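PDB 5UBD: RctB replication initiator protein from Vibrio cholerae, which initiates replication of the second chromosome of the cholera bacterium and binds DNA, its N-terminal domain probably through a helix-turn-helix fold. Local coordinates for residues Ile9-Thr14 with Phe101-Ala106; Phe21-Ala26 with Gly61-Thr66; Ile44-Asn49 with Gln82-Ala87; Phe94-Val99 with Met110-Ile115. The protein carries 1 engineered substitution. One frame throughout, in Å; residues are numbered along the deposited sequence.

Contact 1 of 4, residues Ile9-Thr14 with Phe101-Ala106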
# COMPACT_ATOMS: atom_id res chain seq x y z
N ILE A 9 1.60 8.97 -12.55
CA ILE A 9 2.20 7.64 -12.68
C ILE A 9 2.60 7.43 -14.14
O ILE A 9 1.81 7.71 -15.05
CB ILE A 9 1.24 6.54 -12.22
CG1 ILE A 9 0.73 6.85 -10.82
CG2 ILE A 9 1.94 5.20 -12.20
CD1 ILE A 9 1.84 7.00 -9.80
N LYS A 10 3.80 6.93 -14.35
CA LYS A 10 4.32 6.69 -15.69
C LYS A 10 4.22 5.21 -16.04
O LYS A 10 4.06 4.35 -15.17
CB LYS A 10 5.76 7.18 -15.80
CG LYS A 10 5.89 8.70 -15.66
CD LYS A 10 7.34 9.14 -15.60
CE LYS A 10 7.43 10.65 -15.40
NZ LYS A 10 8.84 11.10 -15.24
N LEU A 11 4.28 4.93 -17.34
CA LEU A 11 4.23 3.57 -17.85
C LEU A 11 5.36 2.73 -17.26
O LEU A 11 6.39 3.27 -16.85
CB LEU A 11 4.33 3.59 -19.38
CG LEU A 11 3.05 4.00 -20.11
CD1 LEU A 11 3.37 4.56 -21.49
CD2 LEU A 11 2.13 2.80 -20.21
N PRO A 12 5.20 1.40 -17.22
CA PRO A 12 4.11 0.58 -17.76
C PRO A 12 2.90 0.43 -16.85
O PRO A 12 2.07 -0.45 -17.09
CB PRO A 12 4.78 -0.78 -17.96
CG PRO A 12 5.77 -0.85 -16.85
CD PRO A 12 6.27 0.56 -16.64
N ARG A 13 2.78 1.28 -15.83
CA ARG A 13 1.70 1.14 -14.87
C ARG A 13 0.40 1.72 -15.42
O ARG A 13 0.39 2.76 -16.08
CB ARG A 13 2.06 1.84 -13.55
CG ARG A 13 3.29 1.25 -12.86
CD ARG A 13 3.45 1.81 -11.45
NE ARG A 13 4.57 1.19 -10.75
CZ ARG A 13 4.51 0.02 -10.12
NH1 ARG A 13 3.38 -0.67 -10.11
NH2 ARG A 13 5.58 -0.47 -9.51
N THR A 14 -0.71 1.02 -15.15
CA THR A 14 -2.05 1.47 -15.49
C THR A 14 -2.96 1.26 -14.29
O THR A 14 -2.60 0.59 -13.31
CB THR A 14 -2.63 0.74 -16.70
OG1 THR A 14 -2.96 -0.62 -16.34
CG2 THR A 14 -1.65 0.73 -17.87
N PHE A 101 -2.76 8.72 -14.23
CA PHE A 101 -1.87 7.92 -15.07
C PHE A 101 -1.66 8.60 -16.42
O PHE A 101 -2.54 9.30 -16.93
CB PHE A 101 -2.45 6.52 -15.28
CG PHE A 101 -2.60 5.72 -14.02
CD1 PHE A 101 -3.74 5.83 -13.24
CD2 PHE A 101 -1.60 4.85 -13.62
CE1 PHE A 101 -3.88 5.10 -12.08
CE2 PHE A 101 -1.73 4.11 -12.46
CZ PHE A 101 -2.87 4.23 -11.69
N GLU A 102 -0.47 8.39 -16.99
CA GLU A 102 -0.22 8.85 -18.35
C GLU A 102 -0.87 7.94 -19.39
O GLU A 102 -1.03 8.34 -20.54
CB GLU A 102 1.28 8.96 -18.62
CG GLU A 102 2.04 7.64 -18.62
CD GLU A 102 3.45 7.79 -19.18
OE1 GLU A 102 3.73 8.82 -19.82
OE2 GLU A 102 4.28 6.87 -18.97
N GLU A 103 -1.25 6.72 -18.99
CA GLU A 103 -1.94 5.78 -19.86
C GLU A 103 -3.21 5.33 -19.15
O GLU A 103 -3.15 4.61 -18.15
CB GLU A 103 -1.05 4.58 -20.18
CG GLU A 103 -1.76 3.44 -20.90
CD GLU A 103 -2.22 3.83 -22.30
OE1 GLU A 103 -1.51 4.61 -22.97
OE2 GLU A 103 -3.30 3.36 -22.72
N GLY A 104 -4.37 5.78 -19.66
CA GLY A 104 -5.64 5.40 -19.08
C GLY A 104 -6.13 6.35 -18.00
O GLY A 104 -5.48 7.33 -17.63
N LEU A 105 -7.32 6.04 -17.49
CA LEU A 105 -7.98 6.85 -16.49
C LEU A 105 -7.60 6.37 -15.09
O LEU A 105 -7.21 5.23 -14.87
CB LEU A 105 -9.50 6.80 -16.67
CG LEU A 105 -10.02 7.23 -18.04
CD1 LEU A 105 -11.49 6.86 -18.21
CD2 LEU A 105 -9.80 8.72 -18.27
N ALA A 106 -7.73 7.29 -14.13
CA ALA A 106 -7.38 6.95 -12.76
C ALA A 106 -8.49 6.17 -12.08
O ALA A 106 -8.22 5.20 -11.37
CB ALA A 106 -7.07 8.21 -11.95
O HOH W 1 0.53 5.05 -16.82
O HOH W 2 7.16 5.37 -17.93

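Contact 2 of 4, residues Phe21-Ala26 with Gly61-Thr66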
# COMPACT_ATOMS: atom_id res chain seq x y z
N PHE A 21 1.08 1.92 -3.64
CA PHE A 21 1.70 2.16 -2.34
C PHE A 21 3.08 2.75 -2.57
O PHE A 21 3.86 2.22 -3.36
CB PHE A 21 1.79 0.87 -1.53
CG PHE A 21 0.47 0.24 -1.25
CD1 PHE A 21 -0.28 0.62 -0.15
CD2 PHE A 21 -0.04 -0.73 -2.11
CE1 PHE A 21 -1.51 0.04 0.10
CE2 PHE A 21 -1.27 -1.30 -1.86
CZ PHE A 21 -2.01 -0.92 -0.75
N GLU A 22 3.37 3.85 -1.88
CA GLU A 22 4.67 4.50 -2.01
C GLU A 22 5.70 3.80 -1.14
O GLU A 22 5.48 3.62 0.07
CB GLU A 22 4.53 5.98 -1.64
CG GLU A 22 5.82 6.78 -1.68
CD GLU A 22 5.58 8.25 -1.38
OE1 GLU A 22 4.82 8.89 -2.14
OE2 GLU A 22 6.13 8.75 -0.38
N VAL A 23 6.82 3.41 -1.74
CA VAL A 23 7.85 2.67 -1.03
C VAL A 23 8.53 3.57 -0.01
O VAL A 23 8.82 4.74 -0.28
CB VAL A 23 8.87 2.08 -2.02
CG1 VAL A 23 10.03 1.43 -1.28
CG2 VAL A 23 8.18 1.07 -2.93
N SER A 24 8.80 3.01 1.17
CA SER A 24 9.39 3.77 2.28
C SER A 24 10.34 2.85 3.04
O SER A 24 9.92 1.82 3.56
CB SER A 24 8.31 4.31 3.21
OG SER A 24 8.88 4.93 4.35
N GLU A 25 11.62 3.22 3.09
CA GLU A 25 12.55 2.43 3.89
C GLU A 25 12.25 2.58 5.37
O GLU A 25 12.39 1.62 6.13
CB GLU A 25 13.99 2.82 3.59
CG GLU A 25 14.91 1.63 3.42
CD GLU A 25 16.35 1.94 3.75
OE1 GLU A 25 16.62 2.30 4.92
OE2 GLU A 25 17.20 1.84 2.85
N ALA A 26 11.81 3.77 5.79
CA ALA A 26 11.44 3.99 7.19
C ALA A 26 10.24 3.15 7.61
O ALA A 26 10.07 2.91 8.81
CB ALA A 26 11.16 5.47 7.42
N GLY A 61 9.96 3.17 -7.13
CA GLY A 61 9.50 3.60 -5.82
C GLY A 61 8.04 3.32 -5.52
O GLY A 61 7.48 3.92 -4.61
N LEU A 62 7.41 2.41 -6.27
CA LEU A 62 6.00 2.11 -6.10
C LEU A 62 5.81 0.60 -6.08
O LEU A 62 6.65 -0.16 -6.58
CB LEU A 62 5.15 2.71 -7.22
CG LEU A 62 5.17 4.23 -7.39
CD1 LEU A 62 4.44 4.63 -8.67
CD2 LEU A 62 4.54 4.90 -6.18
N VAL A 63 4.69 0.18 -5.49
CA VAL A 63 4.23 -1.20 -5.51
C VAL A 63 2.73 -1.17 -5.72
O VAL A 63 2.01 -0.41 -5.06
CB VAL A 63 4.56 -1.94 -4.19
CG1 VAL A 63 4.07 -3.38 -4.26
CG2 VAL A 63 6.05 -1.90 -3.90
N SER A 64 2.24 -1.98 -6.65
CA SER A 64 0.82 -2.00 -6.96
C SER A 64 0.15 -3.23 -6.37
O SER A 64 0.81 -4.20 -5.98
CB SER A 64 0.58 -1.96 -8.48
OG SER A 64 0.82 -3.23 -9.07
N THR A 65 -1.18 -3.17 -6.30
CA THR A 65 -1.95 -4.30 -5.77
C THR A 65 -1.70 -5.57 -6.59
O THR A 65 -1.51 -6.65 -6.02
CB THR A 65 -3.44 -3.95 -5.76
OG1 THR A 65 -3.68 -2.97 -4.75
CG2 THR A 65 -4.29 -5.18 -5.50
N THR A 66 -1.70 -5.45 -7.92
CA THR A 66 -1.42 -6.61 -8.77
C THR A 66 -0.06 -7.21 -8.46
O THR A 66 0.10 -8.44 -8.41
CB THR A 66 -1.52 -6.21 -10.24
OG1 THR A 66 -2.88 -5.86 -10.54
CG2 THR A 66 -1.10 -7.36 -11.15
O HOH W 3 9.37 6.19 -2.80

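Contact 3 of 4, residues Ile44-Asn49 with Gln82-Ala87. Engineered in segment 44-49: M48 (natural residue Leu).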
# COMPACT_ATOMS: atom_id res chain seq x y z
N ILE A 44 -3.47 -6.93 8.54
CA ILE A 44 -2.95 -5.65 8.10
C ILE A 44 -1.43 -5.65 8.13
O ILE A 44 -0.78 -5.14 7.22
CB ILE A 44 -3.54 -4.51 8.95
CG1 ILE A 44 -5.05 -4.38 8.72
CG2 ILE A 44 -2.84 -3.19 8.65
CD1 ILE A 44 -5.69 -3.26 9.51
N VAL A 45 -0.85 -6.24 9.18
CA VAL A 45 0.60 -6.34 9.27
C VAL A 45 1.15 -7.20 8.14
O VAL A 45 2.22 -6.91 7.58
CB VAL A 45 1.02 -6.89 10.65
CG1 VAL A 45 2.51 -7.12 10.70
CG2 VAL A 45 0.58 -5.93 11.75
N GLU A 46 0.43 -8.27 7.79
CA GLU A 46 0.85 -9.10 6.67
C GLU A 46 0.90 -8.30 5.37
O GLU A 46 1.84 -8.43 4.58
CB GLU A 46 -0.09 -10.30 6.52
CG GLU A 46 0.26 -11.22 5.35
CD GLU A 46 -0.73 -12.36 5.19
OE1 GLU A 46 -1.95 -12.11 5.25
OE2 GLU A 46 -0.28 -13.51 5.00
N LEU A 47 -0.11 -7.46 5.15
CA LEU A 47 -0.16 -6.65 3.93
C LEU A 47 1.00 -5.67 3.87
O LEU A 47 1.65 -5.53 2.83
CB LEU A 47 -1.49 -5.91 3.84
CG LEU A 47 -1.62 -4.88 2.72
CD1 LEU A 47 -1.48 -5.54 1.36
CD2 LEU A 47 -2.95 -4.14 2.83
N MSE A 48 1.29 -5.00 4.98
CA MSE A 48 2.36 -4.00 4.98
C MSE A 48 3.75 -4.64 4.89
O MSE A 48 4.66 -4.06 4.33
CB MSE A 48 2.24 -3.12 6.21
CG MSE A 48 0.92 -2.38 6.30
SE MSE A 48 0.85 -1.20 7.84
CE MSE A 48 1.04 -2.54 9.24
N ASN A 49 3.90 -5.85 5.46
CA ASN A 49 5.16 -6.57 5.31
C ASN A 49 5.38 -7.01 3.87
O ASN A 49 6.52 -7.01 3.39
CB ASN A 49 5.18 -7.78 6.25
CG ASN A 49 5.55 -7.42 7.67
OD1 ASN A 49 6.22 -6.42 7.92
ND2 ASN A 49 5.12 -8.24 8.62
N GLN A 82 -8.04 -5.13 -0.74
CA GLN A 82 -8.89 -3.96 -0.58
C GLN A 82 -9.56 -3.93 0.78
O GLN A 82 -9.76 -2.86 1.36
CB GLN A 82 -9.92 -3.90 -1.71
CG GLN A 82 -9.30 -3.66 -3.09
CD GLN A 82 -10.31 -3.78 -4.21
OE1 GLN A 82 -11.43 -4.27 -4.01
NE2 GLN A 82 -9.94 -3.34 -5.41
N GLN A 83 -9.91 -5.11 1.32
CA GLN A 83 -10.50 -5.18 2.65
C GLN A 83 -9.50 -4.76 3.72
O GLN A 83 -9.80 -3.92 4.58
CB GLN A 83 -11.00 -6.61 2.91
CG GLN A 83 -11.53 -6.86 4.32
CD GLN A 83 -12.92 -6.30 4.54
OE1 GLN A 83 -13.46 -5.58 3.69
NE2 GLN A 83 -13.52 -6.63 5.68
N ARG A 84 -8.30 -5.34 3.70
CA ARG A 84 -7.27 -4.95 4.66
C ARG A 84 -6.85 -3.49 4.46
O ARG A 84 -6.48 -2.82 5.43
CB ARG A 84 -6.06 -5.87 4.54
CG ARG A 84 -6.41 -7.35 4.69
CD ARG A 84 -5.20 -8.22 4.45
NE ARG A 84 -5.55 -9.64 4.39
CZ ARG A 84 -4.67 -10.63 4.45
NH1 ARG A 84 -3.38 -10.36 4.56
NH2 ARG A 84 -5.08 -11.89 4.39
N LEU A 85 -6.92 -2.99 3.22
CA LEU A 85 -6.56 -1.60 2.97
C LEU A 85 -7.57 -0.64 3.60
O LEU A 85 -7.17 0.37 4.19
CB LEU A 85 -6.47 -1.34 1.46
CG LEU A 85 -6.08 0.08 1.03
CD1 LEU A 85 -4.77 0.50 1.68
CD2 LEU A 85 -5.97 0.16 -0.49
N ARG A 86 -8.87 -0.93 3.47
CA ARG A 86 -9.90 -0.11 4.10
C ARG A 86 -9.72 -0.08 5.61
O ARG A 86 -9.89 0.97 6.24
CB ARG A 86 -11.30 -0.63 3.76
CG ARG A 86 -11.86 -0.19 2.43
CD ARG A 86 -13.32 -0.62 2.27
NE ARG A 86 -13.48 -2.07 2.35
CZ ARG A 86 -13.43 -2.88 1.30
NH1 ARG A 86 -13.21 -2.36 0.10
NH2 ARG A 86 -13.58 -4.19 1.43
N ALA A 87 -9.42 -1.23 6.20
CA ALA A 87 -9.15 -1.29 7.63
C ALA A 87 -7.91 -0.48 7.99
O ALA A 87 -7.88 0.19 9.03
CB ALA A 87 -9.00 -2.75 8.07

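Contact 4 of 4, residues Phe94-Val99 with Met110-Ile115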
# COMPACT_ATOMS: atom_id res chain seq x y z
N PHE A 94 -2.29 4.90 6.48
CA PHE A 94 -2.00 5.33 5.12
C PHE A 94 -2.65 6.67 4.83
O PHE A 94 -3.78 6.93 5.27
CB PHE A 94 -2.51 4.31 4.10
CG PHE A 94 -1.67 3.07 4.00
CD1 PHE A 94 -0.38 3.12 3.48
CD2 PHE A 94 -2.18 1.84 4.39
CE1 PHE A 94 0.38 1.98 3.38
CE2 PHE A 94 -1.42 0.70 4.29
CZ PHE A 94 -0.13 0.76 3.78
N LYS A 95 -1.95 7.51 4.09
CA LYS A 95 -2.49 8.76 3.56
C LYS A 95 -2.84 8.56 2.09
O LYS A 95 -1.98 8.18 1.29
CB LYS A 95 -1.50 9.91 3.73
CG LYS A 95 -1.94 11.20 3.05
CD LYS A 95 -0.88 12.28 3.15
CE LYS A 95 -1.32 13.55 2.45
NZ LYS A 95 -2.65 14.04 2.95
N GLN A 96 -4.10 8.80 1.74
CA GLN A 96 -4.56 8.61 0.37
C GLN A 96 -4.22 9.84 -0.47
O GLN A 96 -4.51 10.97 -0.07
CB GLN A 96 -6.06 8.34 0.36
CG GLN A 96 -6.46 7.06 1.08
CD GLN A 96 -7.92 7.05 1.51
OE1 GLN A 96 -8.72 6.26 1.02
NE2 GLN A 96 -8.27 7.93 2.44
N ILE A 97 -3.61 9.61 -1.62
CA ILE A 97 -3.11 10.67 -2.49
C ILE A 97 -3.81 10.54 -3.84
O ILE A 97 -3.80 9.45 -4.42
CB ILE A 97 -1.59 10.61 -2.67
CG1 ILE A 97 -0.90 10.80 -1.32
CG2 ILE A 97 -1.12 11.65 -3.69
CD1 ILE A 97 0.60 10.63 -1.37
N PRO A 98 -4.41 11.60 -4.37
CA PRO A 98 -5.02 11.52 -5.70
C PRO A 98 -3.97 11.32 -6.78
O PRO A 98 -2.85 11.82 -6.69
CB PRO A 98 -5.73 12.87 -5.86
CG PRO A 98 -5.02 13.78 -4.92
CD PRO A 98 -4.60 12.93 -3.76
N VAL A 99 -4.35 10.58 -7.82
CA VAL A 99 -3.40 10.08 -8.80
C VAL A 99 -3.94 10.29 -10.21
O VAL A 99 -5.15 10.41 -10.44
CB VAL A 99 -3.08 8.60 -8.55
CG1 VAL A 99 -4.11 7.69 -9.21
CG2 VAL A 99 -1.70 8.28 -9.03
N MSE A 110 -5.98 4.91 -6.02
CA MSE A 110 -5.27 5.95 -5.28
C MSE A 110 -3.86 5.49 -4.88
O MSE A 110 -3.57 4.29 -4.86
CB MSE A 110 -6.05 6.35 -4.03
CG MSE A 110 -7.47 6.82 -4.33
SE MSE A 110 -8.17 8.03 -2.99
CE MSE A 110 -7.13 9.61 -3.43
N LEU A 111 -3.00 6.45 -4.58
CA LEU A 111 -1.67 6.19 -4.03
C LEU A 111 -1.72 6.30 -2.51
O LEU A 111 -2.39 7.18 -1.96
CB LEU A 111 -0.65 7.17 -4.60
CG LEU A 111 0.75 7.13 -3.99
CD1 LEU A 111 1.45 5.82 -4.29
CD2 LEU A 111 1.58 8.32 -4.47
N HIS A 112 -1.03 5.39 -1.82
CA HIS A 112 -1.08 5.30 -0.37
C HIS A 112 0.31 5.44 0.23
O HIS A 112 1.22 4.69 -0.13
CB HIS A 112 -1.72 3.99 0.08
CG HIS A 112 -3.13 3.81 -0.41
ND1 HIS A 112 -3.43 3.54 -1.73
CD2 HIS A 112 -4.32 3.88 0.24
CE1 HIS A 112 -4.74 3.44 -1.87
NE2 HIS A 112 -5.30 3.65 -0.69
N ARG A 113 0.46 6.38 1.15
CA ARG A 113 1.74 6.70 1.76
C ARG A 113 1.70 6.34 3.24
O ARG A 113 0.74 6.69 3.94
CB ARG A 113 2.07 8.18 1.58
CG ARG A 113 3.32 8.64 2.31
CD ARG A 113 3.57 10.11 2.03
NE ARG A 113 3.84 10.35 0.62
CZ ARG A 113 3.73 11.52 0.01
NH1 ARG A 113 3.33 12.59 0.70
NH2 ARG A 113 4.00 11.63 -1.28
N PHE A 114 2.73 5.63 3.70
CA PHE A 114 2.83 5.29 5.12
C PHE A 114 2.92 6.55 5.96
O PHE A 114 3.59 7.52 5.59
CB PHE A 114 4.05 4.40 5.38
CG PHE A 114 3.88 2.99 4.92
CD1 PHE A 114 3.26 2.05 5.73
CD2 PHE A 114 4.35 2.58 3.68
CE1 PHE A 114 3.11 0.74 5.32
CE2 PHE A 114 4.20 1.28 3.26
CZ PHE A 114 3.58 0.35 4.08
N ILE A 115 2.25 6.52 7.11
CA ILE A 115 2.20 7.66 8.03
C ILE A 115 3.10 7.36 9.22
O ILE A 115 3.08 6.25 9.76
CB ILE A 115 0.75 7.94 8.46
CG1 ILE A 115 -0.07 8.42 7.26
CG2 ILE A 115 0.72 8.97 9.59
CD1 ILE A 115 -1.51 8.72 7.57
O HOH W 4 -8.01 3.96 -0.73

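Contact 1 of 4, residues Ile9-Thr14 with Phe101-Ala106
Residues I9 to T14, just past the edge strand 8-9, meet the start of the hairpin loop F101 to A106 in a partly exposed contact where a parallel bridge between I9 and F101 gives way to irregular chain. The last sheet bond runs from E102 N to I9 O (3.1 Å), with the donor lying almost on the line of the carbonyl bond. Beyond it the backbones separate, and the side chain of E102 takes over. Its CG stands between its own N and carbonyl carbon (chi1 66°), and the extended chain reaches across so that OE2 accepts a nearly straight bond from L11 N on its anti lone pair; the modelled 2.5 Å between L11 N and E102 OE2 is shorter than usual and its exact length doubtful. A carboxylate on a long chain suits this place because it can accept the L11 N-H where the backbones have moved apart. The apolar chain of L11 runs across it at about a right angle, with CD2 against E103 CB at 3.6 Å. A water between the two segments gives hydrogen bonds to R13 O and, weakly, I9 O, while accepting one from E103 N.

On the buried side F101 lies alongside I9, I9 CB coming to 3.6 Å from CD2 of the ring. The ring also carries T14 C over one face, 3.6 Å above its plane, so the carbonyl group of T14 rests on it. R13 turns its guanidinium elsewhere, to salt bridges with D60 and E67. An N-terminal strand paired in parallel with the first strand of a hairpin thus extends what resembles the wing of a winged helix domain.

Contact 2 of 4, residues Phe21-Ala26 with Gly61-Thr66
F21 and V63 face each other as an antiparallel hydrogen-bonded pair and send their side chains to the same side of the sheet, whereas their neighbours E22 and L62, a non-hydrogen-bonded pair, project from the other. The F21 ring does not lie over V63; V63 O sits near the ring plane at its edge, 3.6 Å from CD2, and T65 OG1 approaches obliquely at 4.1 Å from CE2. A large flat residue suits this buried place because further groups reach it: L85 and I51 from two helices, and the rings of H112 and F94. Two backbone bonds hold the pair, F21 N to V63 O at 2.9 Å and V63 N to F21 O at 3.1 Å.

Strand 62-64, lying between helix 42-55 and helix 65-70, probably corresponds to the short first strand of a winged helix domain, except that here strand 20-22 is inserted between it and the hairpin. S64 is the N-cap of helix 65-70: its hydroxyl caps a backbone N, and its own N is bonded to E67, as in a capping box.

At the other end V23 leans on G61. With CG1 anti to its N (chi1 174°), V23 turns CG2 onto the glycine backbone, 3.4 Å from G61 O, and that methyl also touches V63 CG2 at 3.8 Å. Glycine suits position 61 because it readily adopts the positive phi of 69°. V23 N bonds to G61 O from above the carbonyl plane. On the opposite face L62 places CD2 beside E22 CA, while the carboxylate of E22 reaches R113 in a salt bridge.

Contact 3 of 4, residues Ile44-Asn49 with Gln82-Ala87
R84 and E46 each throw out an extended chain: CG of R84 stands anti to its carbonyl carbon (chi1 -55°), CG of E46 anti to its backbone N (chi1 179°), and the two crossing chains bring guanidinium and carboxylate together with their planes nearly coplanar. E46 OE1 lies at the guanidinium edge and forms a salt bridge to R84 NH1; the modelled separation of 2.4 Å is very short, so its exact length is doubtful. NH1 also makes a weak bond to S43 O. Long charged side chains suit this more exposed side, where E46 and R84 can reach each other across the crossing. Deeper in, the contact is apolar. L47 sets CD2 against R84 CB at 3.9 Å, and I44 extends CD1 to A87 CB at 3.6 Å, the small alanine accepting the tip of the longer side chain. The helical segments, 9.7 Å apart at their axes, cross at -104°. Helix 78-91 is probably the recognition helix of the helix-turn-helix, and helix 42-55 lies across it; on the sheet side L85 meets H112 of strand 111-114, while the engineered selenomethionine M48 packs between helix 27-34 and F114.

Contact 4 of 4, residues Phe94-Val99 with Met110-Ile115
F94 and F114 stand side by side on one face of an antiparallel hairpin, and the path of F94 explains how. Its CB lies 4.1 Å from H112 CB, and with CG anti to the carbonyl carbon (chi1 -75°) the ring swings over the partner strand. CD1 meets H112 CB at 3.8 Å, while R113 O lies at the ring edge near its plane. At the far end CE1 sits 3.5 Å above the centre of the F114 ring, and CZ is 3.6 Å from F114 CE1. The ring planes of F94 and F114 are inclined at 49°, an oblique pair. Phenylalanines suit this buried face, where flat, apolar rings fit closely.

Two hydrogen-bonded pairs, K95 with R113 and I97 with L111, zip the backbones together, each by two reciprocal N-H to carbonyl bonds. Along the F94 face, Q96 runs beside H112, and one water links Q96 OE1 to H112 NE2, while H112 ND1 bonds to L20 O. Selenomethionine M110 bends its methyl CE back to I97 C at 3.5 Å.

The other face is more mixed. I97 puts CD1 over the centre of the R113 guanidinium, 3.5 Å above its plane, and L111 CD2 touches the same methyl. A long arginine works here because its flat head can cover isoleucine while NE reaches E22 in a salt bridge.

The hairpin thus lies between strand 8-9 and strand 20-22 in the sheet, bonded to the latter through the backbones of M110 and H112. Its F94 face is covered by helix 78-91, by L85 and A88 on F94 and V89 on Q96, and by helix 27-34, whose A27, W30 and Y34 touch F114.

In the fold
Contacts 2 and 4 share one sheet through neighbouring strands 20-22 and 111-114, joined by a probable backbone bond from E22 N to H112 O; both lie nearer the chain centre than contact 1. Contact 3 packs helices over that sheet, L85 touching F21, F94 and H112. Contact 1 is peripheral, its centre about 17 Å from the chain's, on the opposite side from contact 3, yet I9 still touches V99 and L62. Chemistry follows place: ladder bonds and rings in contacts 2 and 4, apolar helix packing rimmed by a charge pair in 3, and carboxylate and water links at the exposed end in 1.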